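Local coordinates for uncharacterized protein PH0321 (Pyrococcus horikoshii, PDB 3BS4) that is of unknown function but is KaiC-like, probably with a RecA-type fold, and in this crystal holds an unidentified peptide, at residues L141-L152 against R182-K193. Sequence-based numbering, arbitrary orientation. Where two conformers were deposited one is given.
Sequences LYGFAISMSGYL and RGTNFWLWEGVK
S147 gives its hydroxyl to E190, with S147 OG 2.7 Å from E190 OE2 on that oxygen's anti lone pair. Both carboxylate oxygens have further partners: Y59 also bonds OE2, and K35 forms a salt bridge with OE1. Two residues on, S149 OG accepts E190 N at 2.9 Å in a nearly straight bond (169°), a small hydroxyl replacing the backbone carbonyl once the chain has left the sheet at the cis peptide before S147. M148 N still reaches L188 O, 2.8 Å away, and behind it strands 141-146 and 184-190 run parallel, joined by five backbone bonds from T184 N–L141 O to L188 N–A145 O. G143 lacks a side chain where a CB would strike N185 OD1, which bonds the bound peptide's backbone. Packing differs on the two faces. F144 and F186 lie side by side, their planes 7° apart but slid past each other, against L38 of helix 34-47. Opposite, M148, bent at its second and third torsions, lays SD over W187's five-membered ring (Met-aromatic) and CE over the six-membered ring (CH-pi), while W187 NE1 bonds the peptide. W189 spreads its indole beneath S149 CB, packs CH2 3.8 Å from L152 CD1 and donates NE1 to V192 O; an alanine in place of W189 would probably leave S149 and L152 without their cover and V192 O without this donor. Such adjacent parallel strands are consistent with the central sheet of a RecA/KaiC-like domain.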
ATOM      1  N   LEU A 141      10.014  -1.520  -8.507  1.00 20.54           N
ATOM      2  CA  LEU A 141       9.150  -0.427  -8.062  1.00 19.99           C
ATOM      3  C   LEU A 141       7.955  -1.000  -7.318  1.00 18.53           C
ATOM      4  O   LEU A 141       7.278  -1.914  -7.808  1.00 18.12           O
ATOM      5  CB  LEU A 141       8.658   0.418  -9.243  1.00 20.40           C
ATOM      6  CG  LEU A 141       7.648   1.535  -8.952  1.00 21.18           C
ATOM      7  CD1 LEU A 141       8.211   2.608  -8.009  1.00 22.05           C
ATOM      8  CD2 LEU A 141       7.144   2.157 -10.263  1.00 21.70           C
ATOM      9  N   TYR A 142       7.717  -0.463  -6.132  1.00 17.70           N
ATOM     10  CA  TYR A 142       6.563  -0.878  -5.336  1.00 18.18           C
ATOM     11  C   TYR A 142       5.727   0.338  -5.028  1.00 17.77           C
ATOM     12  O   TYR A 142       6.274   1.415  -4.837  1.00 18.82           O
ATOM     13  CB  TYR A 142       7.019  -1.496  -4.019  1.00 18.74           C
ATOM     14  CG  TYR A 142       7.758  -2.785  -4.214  1.00 18.87           C
ATOM     15  CD1 TYR A 142       7.066  -3.984  -4.371  1.00 17.94           C
ATOM     16  CD2 TYR A 142       9.159  -2.813  -4.254  1.00 18.92           C
ATOM     17  CE1 TYR A 142       7.756  -5.195  -4.559  1.00 18.30           C
ATOM     18  CE2 TYR A 142       9.842  -4.005  -4.450  1.00 18.59           C
ATOM     19  CZ  TYR A 142       9.145  -5.186  -4.593  1.00 19.14           C
ATOM     20  OH  TYR A 142       9.828  -6.375  -4.763  1.00 21.91           O
ATOM     21  N   GLY A 143       4.408   0.160  -4.962  1.00 16.51           N
ATOM     22  CA  GLY A 143       3.516   1.217  -4.468  1.00 16.03           C
ATOM     23  C   GLY A 143       2.795   0.734  -3.230  1.00 14.80           C
ATOM     24  O   GLY A 143       2.524  -0.471  -3.078  1.00 15.12           O
ATOM     25  N   PHE A 144       2.520   1.674  -2.329  1.00 14.15           N
ATOM     26  CA  PHE A 144       1.738   1.382  -1.116  1.00 14.12           C
ATOM     27  C   PHE A 144       0.678   2.437  -0.957  1.00 14.77           C
ATOM     28  O   PHE A 144       1.013   3.625  -1.012  1.00 15.12           O
ATOM     29  CB  PHE A 144       2.649   1.398   0.112  1.00 15.44           C
ATOM     30  CG  PHE A 144       3.649   0.273   0.124  1.00 15.38           C
ATOM     31  CD1 PHE A 144       3.399  -0.878   0.856  1.00 16.85           C
ATOM     32  CD2 PHE A 144       4.829   0.351  -0.622  1.00 16.43           C
ATOM     33  CE1 PHE A 144       4.297  -1.942   0.855  1.00 17.89           C
ATOM     34  CE2 PHE A 144       5.745  -0.719  -0.628  1.00 16.79           C
ATOM     35  CZ  PHE A 144       5.476  -1.861   0.112  1.00 17.89           C
ATOM     36  N   ALA A 145      -0.587   2.035  -0.787  1.00 13.67           N
ATOM     37  CA  ALA A 145      -1.669   3.011  -0.513  1.00 13.98           C
ATOM     38  C   ALA A 145      -2.194   2.802   0.908  1.00 14.20           C
ATOM     39  O   ALA A 145      -2.810   1.761   1.198  1.00 15.18           O
ATOM     40  CB  ALA A 145      -2.818   2.860  -1.531  1.00 13.99           C
ATOM     41  N   ILE A 146      -1.924   3.797   1.763  1.00 14.66           N
ATOM     42  CA  ILE A 146      -2.182   3.689   3.189  0.50 14.55           C
ATOM     43  C   ILE A 146      -3.113   4.825   3.622  1.00 14.05           C
ATOM     44  O   ILE A 146      -2.670   5.949   3.853  1.00 13.68           O
ATOM     45  CB  ILE A 146      -0.880   3.726   4.026  0.50 14.89           C
ATOM     46  CG1 ILE A 146       0.166   2.743   3.468  0.50 15.85           C
ATOM     47  CG2 ILE A 146      -1.196   3.431   5.490  0.50 15.23           C
ATOM     48  CD1 ILE A 146       1.570   2.914   4.029  0.50 15.33           C
ATOM     49  N   SER A 147      -4.417   4.560   3.694  1.00 13.96           N
ATOM     50  CA  SER A 147      -5.075   3.316   3.341  1.00 13.70           C
ATOM     51  C   SER A 147      -6.334   3.577   2.560  1.00 14.23           C
ATOM     52  O   SER A 147      -6.827   4.717   2.534  1.00 14.72           O
ATOM     53  CB  SER A 147      -5.624   2.702   4.652  1.00 14.58           C
ATOM     54  OG  SER A 147      -4.562   2.460   5.571  1.00 16.79           O
ATOM     55  N   MET A 148      -6.821   2.597   1.814  1.00 14.52           N
ATOM     56  CA  MET A 148      -7.683   2.860   0.679  1.00 14.94           C
ATOM     57  C   MET A 148      -9.038   3.109   1.425  1.00 15.18           C
ATOM     58  O   MET A 148      -9.940   3.808   0.935  1.00 15.13           O
ATOM     59  CB  MET A 148      -7.836   1.611  -0.182  1.00 14.66           C
ATOM     60  CG  MET A 148      -6.649   1.379  -1.121  1.00 15.79           C
ATOM     61  SD  MET A 148      -6.432   2.701  -2.348  1.00  6.98           S
ATOM     62  CE  MET A 148      -7.923   2.381  -3.352  1.00 16.30           C
ATOM     63  N   SER A 149      -9.177   2.557   2.638  1.00 15.66           N
ATOM     64  CA  SER A 149     -10.357   2.800   3.480  1.00 16.00           C
ATOM     65  C   SER A 149     -10.499   4.281   3.869  1.00 16.05           C
ATOM     66  O   SER A 149     -11.599   4.750   4.199  1.00 17.10           O
ATOM     67  CB  SER A 149     -10.320   1.884   4.735  1.00 15.62           C
ATOM     68  OG  SER A 149      -9.042   1.939   5.362  1.00 15.33           O
ATOM     69  N   GLY A 150      -9.394   5.028   3.802  1.00 15.35           N
ATOM     70  CA  GLY A 150      -9.409   6.458   4.111  1.00 15.06           C
ATOM     71  C   GLY A 150     -10.301   7.276   3.195  1.00 15.08           C
ATOM     72  O   GLY A 150     -10.771   8.354   3.584  1.00 15.89           O
ATOM     73  N   TYR A 151     -10.534   6.799   1.971  1.00 14.73           N
ATOM     74  CA  TYR A 151     -11.376   7.561   1.034  1.00 14.70           C
ATOM     75  C   TYR A 151     -12.796   7.742   1.551  1.00 15.66           C
ATOM     76  O   TYR A 151     -13.454   8.683   1.167  1.00 16.24           O
ATOM     77  CB  TYR A 151     -11.374   6.920  -0.353  1.00 14.92           C
ATOM     78  CG  TYR A 151     -10.044   7.098  -1.033  1.00 13.53           C
ATOM     79  CD1 TYR A 151      -9.541   8.378  -1.272  1.00 15.00           C
ATOM     80  CD2 TYR A 151      -9.271   5.984  -1.414  1.00 13.84           C
ATOM     81  CE1 TYR A 151      -8.303   8.564  -1.889  1.00 15.08           C
ATOM     82  CE2 TYR A 151      -8.015   6.170  -2.027  1.00 14.02           C
ATOM     83  CZ  TYR A 151      -7.555   7.454  -2.261  1.00 15.52           C
ATOM     84  OH  TYR A 151      -6.321   7.678  -2.848  1.00 15.89           O
ATOM     85  N   LEU A 152     -13.261   6.827   2.391  1.00 15.87           N
ATOM     86  CA  LEU A 152     -14.614   6.937   2.922  1.00 17.31           C
ATOM     87  C   LEU A 152     -14.764   8.111   3.890  1.00 18.18           C
ATOM     88  O   LEU A 152     -15.896   8.441   4.287  1.00 19.36           O
ATOM     89  CB  LEU A 152     -15.046   5.614   3.562  1.00 17.59           C
ATOM     90  CG  LEU A 152     -15.225   4.440   2.593  1.00 18.84           C
ATOM     91  CD1 LEU A 152     -15.451   3.134   3.345  1.00 22.49           C
ATOM     92  CD2 LEU A 152     -16.402   4.691   1.624  1.00 21.10           C
ATOM     93  N   ARG A 182       6.014  -0.363 -14.729  1.00 26.13           N
ATOM     94  CA  ARG A 182       4.900  -0.447 -13.796  1.00 26.22           C
ATOM     95  C   ARG A 182       5.390  -1.033 -12.472  1.00 24.56           C
ATOM     96  O   ARG A 182       6.466  -1.651 -12.392  1.00 25.43           O
ATOM     97  CB  ARG A 182       3.771  -1.307 -14.388  1.00 26.60           C
ATOM     98  CG  ARG A 182       2.827  -0.562 -15.355  1.00 29.88           C
ATOM     99  CD  ARG A 182       1.691  -1.495 -15.828  1.00 30.46           C
ATOM    100  NE  ARG A 182       0.602  -0.839 -16.567  1.00 39.00           N
ATOM    101  CZ  ARG A 182      -0.569  -0.479 -16.033  1.00 41.85           C
ATOM    102  NH1 ARG A 182      -0.816  -0.680 -14.739  1.00 44.15           N
ATOM    103  NH2 ARG A 182      -1.505   0.098 -16.790  1.00 43.65           N
ATOM    104  N   GLY A 183       4.604  -0.845 -11.425  1.00 22.29           N
ATOM    105  CA  GLY A 183       5.004  -1.355 -10.117  1.00 20.40           C
ATOM    106  C   GLY A 183       4.187  -2.541  -9.645  1.00 20.14           C
ATOM    107  O   GLY A 183       3.259  -3.002 -10.333  1.00 20.09           O
ATOM    108  N   THR A 184       4.572  -3.035  -8.476  1.00 18.40           N
ATOM    109  CA  THR A 184       3.818  -4.039  -7.734  1.00 17.69           C
ATOM    110  C   THR A 184       3.269  -3.261  -6.549  1.00 16.56           C
ATOM    111  O   THR A 184       4.013  -2.548  -5.869  1.00 17.03           O
ATOM    112  CB  THR A 184       4.735  -5.185  -7.314  1.00 18.59           C
ATOM    113  OG1 THR A 184       5.311  -5.751  -8.508  1.00 19.68           O
ATOM    114  CG2 THR A 184       3.961  -6.282  -6.564  1.00 17.91           C
ATOM    115  N   ASN A 185       1.965  -3.399  -6.304  1.00 15.17           N
ATOM    116  CA  ASN A 185       1.247  -2.463  -5.436  1.00 14.57           C
ATOM    117  C   ASN A 185       0.586  -3.143  -4.273  1.00 14.99           C
ATOM    118  O   ASN A 185       0.019  -4.219  -4.427  1.00 14.89           O
ATOM    119  CB  ASN A 185       0.201  -1.709  -6.260  1.00 14.61           C
ATOM    120  CG  ASN A 185       0.854  -0.731  -7.216  1.00 16.21           C
ATOM    121  OD1 ASN A 185       1.304   0.335  -6.797  1.00 18.19           O
ATOM    122  ND2 ASN A 185       0.950  -1.106  -8.482  1.00 18.19           N
ATOM    123  N   PHE A 186       0.659  -2.491  -3.117  1.00 14.72           N
ATOM    124  CA  PHE A 186      -0.014  -2.958  -1.902  1.00 15.12           C
ATOM    125  C   PHE A 186      -1.023  -1.933  -1.467  1.00 15.73           C
ATOM    126  O   PHE A 186      -0.693  -0.768  -1.302  1.00 16.76           O
ATOM    127  CB  PHE A 186       0.991  -3.156  -0.772  1.00 15.62           C
ATOM    128  CG  PHE A 186       1.976  -4.252  -1.024  1.00 16.10           C
ATOM    129  CD1 PHE A 186       1.792  -5.503  -0.456  1.00 17.31           C
ATOM    130  CD2 PHE A 186       3.103  -4.017  -1.803  1.00 16.34           C
ATOM    131  CE1 PHE A 186       2.727  -6.535  -0.668  1.00 18.97           C
ATOM    132  CE2 PHE A 186       4.037  -5.055  -2.037  1.00 17.55           C
ATOM    133  CZ  PHE A 186       3.832  -6.309  -1.455  1.00 18.76           C
ATOM    134  N   TRP A 187      -2.255  -2.381  -1.273  1.00 14.04           N
ATOM    135  CA  TRP A 187      -3.309  -1.533  -0.728  1.00 13.93           C
ATOM    136  C   TRP A 187      -3.600  -1.996   0.684  1.00 13.92           C
ATOM    137  O   TRP A 187      -3.737  -3.190   0.919  1.00 15.01           O
ATOM    138  CB  TRP A 187      -4.605  -1.717  -1.530  1.00 13.54           C
ATOM    139  CG  TRP A 187      -4.605  -1.004  -2.829  1.00 14.56           C
ATOM    140  CD1 TRP A 187      -3.600  -0.208  -3.327  1.00 14.35           C
ATOM    141  CD2 TRP A 187      -5.674  -0.946  -3.778  1.00 15.28           C
ATOM    142  NE1 TRP A 187      -3.979   0.329  -4.542  1.00 15.28           N
ATOM    143  CE2 TRP A 187      -5.251  -0.099  -4.833  1.00 15.43           C
ATOM    144  CE3 TRP A 187      -6.945  -1.541  -3.852  1.00 16.25           C
ATOM    145  CZ2 TRP A 187      -6.051   0.160  -5.959  1.00 15.10           C
ATOM    146  CZ3 TRP A 187      -7.737  -1.281  -4.976  1.00 15.25           C
ATOM    147  CH2 TRP A 187      -7.285  -0.429  -6.000  1.00 15.39           C
ATOM    148  N   LEU A 188      -3.755  -1.057   1.609  1.00 13.24           N
ATOM    149  CA  LEU A 188      -4.202  -1.404   2.951  1.00 13.63           C
ATOM    150  C   LEU A 188      -5.672  -1.009   3.098  1.00 13.83           C
ATOM    151  O   LEU A 188      -6.051   0.086   2.706  1.00 14.97           O
ATOM    152  CB  LEU A 188      -3.349  -0.665   3.997  1.00 13.88           C
ATOM    153  CG  LEU A 188      -3.689  -0.922   5.476  1.00 15.04           C
ATOM    154  CD1 LEU A 188      -3.496  -2.419   5.852  1.00 15.48           C
ATOM    155  CD2 LEU A 188      -2.869  -0.035   6.394  1.00 15.60           C
ATOM    156  N   TRP A 189      -6.483  -1.866   3.718  1.00 13.72           N
ATOM    157  CA  TRP A 189      -7.853  -1.467   4.054  1.00 12.97           C
ATOM    158  C   TRP A 189      -8.074  -1.764   5.529  1.00 13.83           C
ATOM    159  O   TRP A 189      -7.932  -2.906   5.935  1.00 14.24           O
ATOM    160  CB  TRP A 189      -8.888  -2.236   3.210  1.00 14.47           C
ATOM    161  CG  TRP A 189     -10.314  -1.819   3.491  1.00 15.04           C
ATOM    162  CD1 TRP A 189     -11.082  -2.195   4.542  1.00 16.07           C
ATOM    163  CD2 TRP A 189     -11.124  -0.953   2.682  1.00 14.29           C
ATOM    164  NE1 TRP A 189     -12.339  -1.598   4.463  1.00 16.53           N
ATOM    165  CE2 TRP A 189     -12.378  -0.821   3.334  1.00 15.38           C
ATOM    166  CE3 TRP A 189     -10.901  -0.246   1.495  1.00 15.73           C
ATOM    167  CZ2 TRP A 189     -13.417  -0.025   2.813  1.00 17.46           C
ATOM    168  CZ3 TRP A 189     -11.928   0.561   0.986  1.00 16.27           C
ATOM    169  CH2 TRP A 189     -13.169   0.651   1.640  1.00 16.47           C
ATOM    170  N   GLU A 190      -8.399  -0.725   6.313  1.00 13.95           N
ATOM    171  CA  GLU A 190      -8.552  -0.857   7.769  1.00 15.80           C
ATOM    172  C   GLU A 190     -10.021  -0.940   8.130  1.00 16.85           C
ATOM    173  O   GLU A 190     -10.772   0.008   7.884  1.00 18.33           O
ATOM    174  CB  GLU A 190      -7.875   0.333   8.472  1.00 15.38           C
ATOM    175  CG  GLU A 190      -6.384   0.399   8.154  1.00 16.99           C
ATOM    176  CD  GLU A 190      -5.648   1.521   8.867  1.00 19.57           C
ATOM    177  OE1 GLU A 190      -5.598   1.531  10.118  1.00 25.04           O
ATOM    178  OE2 GLU A 190      -5.085   2.374   8.178  1.00 22.33           O
ATOM    179  N   GLY A 191     -10.419  -2.069   8.705  1.00 16.73           N
ATOM    180  CA  GLY A 191     -11.801  -2.243   9.187  1.00 17.68           C
ATOM    181  C   GLY A 191     -12.727  -2.788   8.120  1.00 18.87           C
ATOM    182  O   GLY A 191     -12.289  -3.443   7.162  1.00 18.56           O
ATOM    183  N   VAL A 192     -14.025  -2.556   8.289  1.00 19.26           N
ATOM    184  CA  VAL A 192     -14.982  -3.006   7.281  1.00 20.58           C
ATOM    185  C   VAL A 192     -15.504  -1.761   6.599  1.00 21.47           C
ATOM    186  O   VAL A 192     -15.141  -1.479   5.441  1.00 20.77           O
ATOM    187  CB  VAL A 192     -16.108  -3.883   7.899  1.00 20.78           C
ATOM    188  CG1 VAL A 192     -17.045  -4.384   6.817  1.00 22.80           C
ATOM    189  CG2 VAL A 192     -15.472  -5.061   8.653  1.00 22.24           C
ATOM    190  N   LYS A 193     -16.314  -0.995   7.337  1.00 21.92           N
ATOM    191  CA  LYS A 193     -16.763   0.358   6.960  1.00 23.30           C
ATOM    192  C   LYS A 193     -17.845   0.415   5.878  1.00 23.76           C
ATOM    193  O   LYS A 193     -18.888   1.057   6.082  1.00 24.69           O
ATOM    194  CB  LYS A 193     -15.587   1.270   6.596  1.00 23.14           C
ATOM    195  CG  LYS A 193     -14.581   1.439   7.741  1.00 24.92           C
ATOM    196  CD  LYS A 193     -13.449   2.384   7.387  1.00 25.04           C
ATOM    197  CE  LYS A 193     -12.631   2.761   8.641  1.00 28.01           C
ATOM    198  NZ  LYS A 193     -12.227   1.589   9.469  1.00 30.60           N
TER
HETATM  199  O   HOH W   1       7.532  -4.437  -9.106  1.00 24.96           O
HETATM  200  O   HOH W   2       9.194  -2.621 -11.296  1.00 34.13           O